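Ferrichrome ABC transporter substrate-binding protein (Staphylococcus pseudintermedius, PDB 5FLY) probably binds ferrichrome-type iron siderophores as the solute-binding component of an ABC transporter, handing them over for import into the cell. Local coordinates at residues K6-K11 with Q117-D122; Y111-Q116 with A135-Q140. All coordinates share one frame; numbering follows the deposited sequence.

Both contacts use helix 113-124, each taking a different half of it. Contact 1 takes the C-terminal half and sets it against strand 5-12 of the N-terminal hairpin, with centre about 18 Å from the centre of the chain; contact 2 takes the first turn and sets it against the long helix 127-152, about 13 Å from that centre. Each is partly buried, two of four touching residues being buried and one exposed. Their chemistry differs: a lysine ammonium bonded to a helix carbonyl beside one phenylalanine in contact 1, an indole N-H on a phenol oxygen in contact 2. Tyr111 joins them, its OH lying 3.1 Å from Lys11 N, a probable hydrogen bond.

Contact 1. Residues K6-K11 with Q117-D122; sequences KAFNLK and QEAMGD
Phe8 of strand 5-12 meets Ala119 and Asp122 of helix 113-124 with the CE1-CZ end of its ring, while Lys6 NZ reaches Asp122 O. The CG of Phe8 stands anti to the backbone N and beside the carbonyl carbon (chi1 177°), which turns the ring to the helix although the bond to CB does not itself point there. CZ lies 4.1 Å from Ala119 CB, and CE1 is 3.8 Å from Ala119 O, which approaches obliquely. Asp122 CB meets the ring near its plane, at the edge, 4.3 Å from CE1. Lys6 diverges from the ring as an extended chain beyond CG and brings NZ to within 3.2 Å of Asp122 O. This hydrogen bond lies in the carbonyl plane, with a C=O...N angle of 152°.

The strand belongs to the two-stranded hairpin 5-12/15-22, placed against the N-terminal lobe of a class III solute-binding protein; the local axes of strand and helix are nearly antiparallel, 164° apart, and 9.8 Å from each other. The strongest polar partner of Lys6 NZ is Lys23 O, outside the helix; with Asp122 O and Ile123 O near the helix C-terminus it makes three backbone carbonyls round the ammonium group, whose positive charge would be expected to suit the negative end of the helix dipole. Phe8 also packs on Ile104 of strand 103-106, an outermost strand of the parallel sheet.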
loop_
_atom_site.group_PDB
_atom_site.type_symbol
_atom_site.label_atom_id
_atom_site.label_comp_id
_atom_site.label_asym_id
_atom_site.label_seq_id
_atom_site.Cartn_x
_atom_site.Cartn_y
_atom_site.Cartn_z
ATOM N N LYS A 6 -3.210 9.164 -25.854
ATOM C CA LYS A 6 -2.367 7.974 -25.927
ATOM C C LYS A 6 -3.121 6.804 -25.313
ATOM O O LYS A 6 -4.035 6.994 -24.505
ATOM C CB LYS A 6 -1.044 8.179 -25.197
ATOM C CG LYS A 6 -1.211 8.336 -23.688
ATOM C CD LYS A 6 0.084 8.704 -22.983
ATOM C CE LYS A 6 -0.193 9.111 -21.540
ATOM N NZ LYS A 6 0.883 9.944 -20.979
ATOM N N ALA A 7 -2.735 5.595 -25.688
ATOM C CA ALA A 7 -3.346 4.407 -25.107
ATOM C C ALA A 7 -2.590 4.012 -23.849
ATOM O O ALA A 7 -1.377 3.799 -23.890
ATOM C CB ALA A 7 -3.355 3.266 -26.113
ATOM N N PHE A 8 -3.304 3.951 -22.725
ATOM C CA PHE A 8 -2.769 3.360 -21.511
ATOM C C PHE A 8 -3.167 1.893 -21.492
ATOM O O PHE A 8 -4.336 1.572 -21.620
ATOM C CB PHE A 8 -3.289 4.071 -20.274
ATOM C CG PHE A 8 -2.827 3.445 -19.014
ATOM C CD1 PHE A 8 -1.548 3.697 -18.549
ATOM C CD2 PHE A 8 -3.639 2.575 -18.311
ATOM C CE1 PHE A 8 -1.095 3.118 -17.394
ATOM C CE2 PHE A 8 -3.193 1.977 -17.166
ATOM C CZ PHE A 8 -1.916 2.253 -16.694
ATOM N N ASN A 9 -2.187 1.010 -21.359
ATOM C CA ASN A 9 -2.445 -0.422 -21.392
ATOM C C ASN A 9 -2.679 -0.977 -19.999
ATOM O O ASN A 9 -1.735 -1.301 -19.280
ATOM C CB ASN A 9 -1.281 -1.126 -22.072
ATOM C CG ASN A 9 -1.055 -0.620 -23.479
ATOM O OD1 ASN A 9 -1.997 -0.508 -24.262
ATOM N ND2 ASN A 9 0.190 -0.284 -23.800
ATOM N N LEU A 10 -3.944 -1.074 -19.615
ATOM C CA LEU A 10 -4.316 -1.534 -18.282
ATOM C C LEU A 10 -4.325 -3.054 -18.193
ATOM O O LEU A 10 -4.961 -3.713 -19.005
ATOM C CB LEU A 10 -5.697 -0.985 -17.915
ATOM C CG LEU A 10 -6.296 -1.386 -16.566
ATOM C CD1 LEU A 10 -5.450 -0.835 -15.421
ATOM C CD2 LEU A 10 -7.732 -0.914 -16.461
ATOM N N LYS A 11 -3.626 -3.603 -17.205
ATOM C CA LYS A 11 -3.685 -5.034 -16.939
ATOM C C LYS A 11 -4.986 -5.394 -16.242
ATOM O O LYS A 11 -5.287 -4.847 -15.186
ATOM C CB LYS A 11 -2.513 -5.482 -16.069
ATOM C CG LYS A 11 -1.161 -5.156 -16.653
ATOM C CD LYS A 11 -0.043 -5.651 -15.748
ATOM C CE LYS A 11 0.892 -6.559 -16.524
ATOM N NZ LYS A 11 1.914 -7.227 -15.656
ATOM N N GLN A 117 4.043 1.977 -9.661
ATOM C CA GLN A 117 4.598 3.313 -9.785
ATOM C C GLN A 117 5.046 3.521 -11.232
ATOM O O GLN A 117 4.937 4.620 -11.784
ATOM C CB GLN A 117 5.740 3.516 -8.793
ATOM C CG GLN A 117 6.317 4.933 -8.786
ATOM C CD GLN A 117 5.309 6.035 -8.447
ATOM O OE1 GLN A 117 4.178 5.764 -8.067
ATOM N NE2 GLN A 117 5.732 7.286 -8.596
ATOM N N GLU A 118 5.498 2.448 -11.866
ATOM C CA GLU A 118 5.818 2.525 -13.293
ATOM C C GLU A 118 4.585 2.875 -14.123
ATOM O O GLU A 118 4.677 3.637 -15.085
ATOM C CB GLU A 118 6.439 1.220 -13.771
ATOM C CG GLU A 118 7.810 1.005 -13.148
ATOM C CD GLU A 118 8.438 -0.346 -13.446
ATOM O OE1 GLU A 118 7.695 -1.326 -13.685
ATOM O OE2 GLU A 118 9.688 -0.411 -13.435
ATOM N N ALA A 119 3.429 2.339 -13.749
ATOM C CA ALA A 119 2.180 2.713 -14.404
ATOM C C ALA A 119 1.863 4.202 -14.199
ATOM O O ALA A 119 1.398 4.870 -15.118
ATOM C CB ALA A 119 1.035 1.870 -13.893
ATOM N N MET A 120 2.116 4.726 -13.000
ATOM C CA MET A 120 1.892 6.141 -12.747
ATOM C C MET A 120 2.801 6.974 -13.628
ATOM O O MET A 120 2.359 7.962 -14.203
ATOM C CB MET A 120 2.115 6.491 -11.267
ATOM C CG MET A 120 1.228 5.681 -10.305
ATOM S SD MET A 120 -0.541 5.820 -10.549
ATOM C CE MET A 120 -0.856 4.314 -11.494
ATOM N N GLY A 121 4.053 6.553 -13.768
ATOM C CA GLY A 121 4.964 7.193 -14.707
ATOM C C GLY A 121 4.457 7.189 -16.144
ATOM O O GLY A 121 4.605 8.173 -16.887
ATOM N N ASP A 122 3.866 6.073 -16.556
ATOM C CA ASP A 122 3.339 5.963 -17.909
ATOM C C ASP A 122 2.179 6.934 -18.134
ATOM O O ASP A 122 2.089 7.568 -19.185
ATOM C CB ASP A 122 2.890 4.523 -18.199
ATOM C CG ASP A 122 4.056 3.543 -18.268
ATOM O OD1 ASP A 122 5.202 3.990 -18.531
ATOM O OD2 ASP A 122 3.829 2.317 -18.081
#

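Contact 2. Residues Y111-Q116 with A135-Q140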
loop_
_atom_site.group_PDB
_atom_site.type_symbol
_atom_site.label_atom_id
_atom_site.label_comp_id
_atom_site.label_asym_id
_atom_site.label_seq_id
_atom_site.Cartn_x
_atom_site.Cartn_y
_atom_site.Cartn_z
ATOM N N TYR A 111 -0.883 -5.355 -10.269
ATOM C CA TYR A 111 0.402 -4.641 -10.237
ATOM C C TYR A 111 1.090 -4.805 -8.885
ATOM O O TYR A 111 0.491 -4.505 -7.849
ATOM C CB TYR A 111 0.213 -3.137 -10.492
ATOM C CG TYR A 111 -0.312 -2.782 -11.867
ATOM C CD1 TYR A 111 -1.672 -2.780 -12.144
ATOM C CD2 TYR A 111 0.566 -2.440 -12.889
ATOM C CE1 TYR A 111 -2.138 -2.452 -13.410
ATOM C CE2 TYR A 111 0.106 -2.105 -14.150
ATOM C CZ TYR A 111 -1.246 -2.114 -14.403
ATOM O OH TYR A 111 -1.695 -1.762 -15.667
ATOM N N ASN A 112 2.344 -5.253 -8.881
ATOM C CA ASN A 112 3.118 -5.152 -7.646
ATOM C C ASN A 112 3.485 -3.683 -7.477
ATOM O O ASN A 112 3.249 -2.870 -8.370
ATOM C CB ASN A 112 4.347 -6.081 -7.630
ATOM C CG ASN A 112 5.467 -5.648 -8.577
ATOM O OD1 ASN A 112 5.824 -4.477 -8.678
ATOM N ND2 ASN A 112 6.050 -6.624 -9.261
ATOM N N TYR A 113 4.030 -3.336 -6.322
ATOM C CA TYR A 113 4.153 -1.937 -5.940
ATOM C C TYR A 113 5.109 -1.142 -6.823
ATOM O O TYR A 113 4.934 0.058 -6.986
ATOM C CB TYR A 113 4.562 -1.848 -4.466
ATOM C CG TYR A 113 6.007 -2.125 -4.135
ATOM C CD1 TYR A 113 6.552 -3.400 -4.237
ATOM C CD2 TYR A 113 6.800 -1.112 -3.637
ATOM C CE1 TYR A 113 7.883 -3.633 -3.914
ATOM C CE2 TYR A 113 8.109 -1.330 -3.307
ATOM C CZ TYR A 113 8.648 -2.591 -3.432
ATOM O OH TYR A 113 9.973 -2.763 -3.077
ATOM N N LEU A 114 6.104 -1.809 -7.400
ATOM C CA LEU A 114 7.030 -1.140 -8.315
ATOM C C LEU A 114 6.399 -0.961 -9.703
ATOM O O LEU A 114 6.468 0.124 -10.286
ATOM C CB LEU A 114 8.347 -1.924 -8.415
ATOM C CG LEU A 114 9.126 -2.053 -7.097
ATOM C CD1 LEU A 114 10.393 -2.882 -7.258
ATOM C CD2 LEU A 114 9.487 -0.705 -6.529
ATOM N N GLU A 115 5.777 -2.019 -10.217
ATOM C CA GLU A 115 4.991 -1.952 -11.460
ATOM C C GLU A 115 3.914 -0.871 -11.366
ATOM O O GLU A 115 3.590 -0.201 -12.331
ATOM C CB GLU A 115 4.333 -3.310 -11.745
ATOM C CG GLU A 115 5.334 -4.445 -11.969
ATOM C CD GLU A 115 4.670 -5.816 -12.074
ATOM O OE1 GLU A 115 3.521 -5.989 -11.594
ATOM O OE2 GLU A 115 5.307 -6.729 -12.650
ATOM N N GLN A 116 3.340 -0.729 -10.183
ATOM C CA GLN A 116 2.311 0.278 -9.962
ATOM C C GLN A 116 2.864 1.695 -10.197
ATOM O O GLN A 116 2.253 2.509 -10.874
ATOM C CB GLN A 116 1.761 0.126 -8.542
ATOM C CG GLN A 116 0.688 1.116 -8.123
ATOM C CD GLN A 116 0.267 0.868 -6.701
ATOM O OE1 GLN A 116 -0.452 -0.091 -6.423
ATOM N NE2 GLN A 116 0.761 1.689 -5.776
ATOM N N ALA A 135 15.664 2.787 -9.068
ATOM C CA ALA A 135 17.059 2.401 -8.885
ATOM C C ALA A 135 17.563 2.820 -7.512
ATOM O O ALA A 135 18.260 2.056 -6.855
ATOM C CB ALA A 135 17.919 3.006 -9.962
ATOM N N ASP A 136 17.190 4.020 -7.077
ATOM C CA ASP A 136 17.592 4.509 -5.762
ATOM C C ASP A 136 16.974 3.660 -4.658
ATOM O O ASP A 136 17.635 3.301 -3.675
ATOM C CB ASP A 136 17.184 5.969 -5.560
ATOM C CG ASP A 136 17.922 6.934 -6.476
ATOM O OD1 ASP A 136 18.998 6.579 -6.994
ATOM O OD2 ASP A 136 17.420 8.062 -6.669
ATOM N N TRP A 137 15.694 3.345 -4.822
ATOM C CA TRP A 137 14.973 2.523 -3.850
ATOM C C TRP A 137 15.592 1.126 -3.717
ATOM O O TRP A 137 15.763 0.596 -2.614
ATOM C CB TRP A 137 13.495 2.428 -4.265
ATOM C CG TRP A 137 12.697 1.431 -3.494
ATOM C CD1 TRP A 137 12.326 0.174 -3.889
ATOM C CD2 TRP A 137 12.149 1.621 -2.192
ATOM N NE1 TRP A 137 11.586 -0.426 -2.900
ATOM C CE2 TRP A 137 11.474 0.438 -1.844
ATOM C CE3 TRP A 137 12.182 2.672 -1.279
ATOM C CZ2 TRP A 137 10.819 0.288 -0.621
ATOM C CZ3 TRP A 137 11.535 2.520 -0.061
ATOM C CH2 TRP A 137 10.866 1.342 0.252
ATOM N N GLU A 138 15.954 0.526 -4.844
ATOM C CA GLU A 138 16.489 -0.829 -4.824
ATOM C C GLU A 138 17.865 -0.868 -4.174
ATOM O O GLU A 138 18.176 -1.786 -3.415
ATOM C CB GLU A 138 16.529 -1.392 -6.247
ATOM C CG GLU A 138 15.141 -1.736 -6.744
ATOM C CD GLU A 138 15.110 -2.223 -8.166
ATOM O OE1 GLU A 138 15.986 -1.821 -8.968
ATOM O OE2 GLU A 138 14.192 -3.012 -8.478
ATOM N N LYS A 139 18.678 0.145 -4.453
ATOM C CA LYS A 139 20.019 0.231 -3.879
ATOM C C LYS A 139 19.956 0.458 -2.360
ATOM O O LYS A 139 20.691 -0.169 -1.597
ATOM C CB LYS A 139 20.799 1.347 -4.574
ATOM C CG LYS A 139 22.240 1.488 -4.127
ATOM C CD LYS A 139 22.966 2.604 -4.886
ATOM C CE LYS A 139 23.213 2.243 -6.345
ATOM N NZ LYS A 139 24.050 1.006 -6.502
ATOM N N GLN A 140 19.053 1.331 -1.918
ATOM C CA GLN A 140 18.907 1.612 -0.492
ATOM C C GLN A 140 18.405 0.381 0.257
ATOM O O GLN A 140 18.967 0.001 1.303
ATOM C CB GLN A 140 17.946 2.788 -0.285
ATOM C CG GLN A 140 17.599 3.057 1.172
ATOM C CD GLN A 140 18.788 3.543 1.955
ATOM O OE1 GLN A 140 19.399 4.552 1.598
ATOM N NE2 GLN A 140 19.148 2.822 3.011
#
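Tyr113, in the first turn of helix 113-124, meets Trp137 of helix 127-152 through their polar atoms; the start of its helix is fixed just before by Asn112. At this N-cap position Asn112 OD1 accepts from Glu115 N at 2.9 Å, nearly straight, and weakly from Leu114 N. In return Glu115 OE1 accepts a hydrogen bond from Asn112 N at 3.0 Å, on the anti side and well out of the carboxylate plane. The two reciprocal bonds define a capping box.

Tyr113 follows, its CG between the backbone N and the carbonyl carbon (chi1 77°), an orientation that carries the phenol toward helix 127-152. Its OH accepts from Trp137 NE1 at 2.8 Å, with an N-H...O angle of 162° and the oxygen close to the indole plane. The rings are steeply inclined, their planes 77° apart, and Tyr113 CE2 comes 4.1 Å from Trp137 CE2. The buried indole N-H is thus satisfied by the phenol oxygen.

Leu114 splits its two methyls: CD2 lies 4.0 Å from Trp137 CD1, while CD1 lies 4.0 Å from Glu138 OE2, at the exposed margin. Its CG also rests over one face of the Tyr113 ring, offset toward the rim.

Trp137 meets the ring of Trp133 one turn earlier in helix 127-152. That long helix links the lobes, as in class III binding proteins, and the Tyr113 side chain lies about 8 Å from the bound 7PG. Tyr113 and Trp137 both pack on Ala185 of helix 179-185 and Leu265 of helix 262-278, where four helices converge between the lobes.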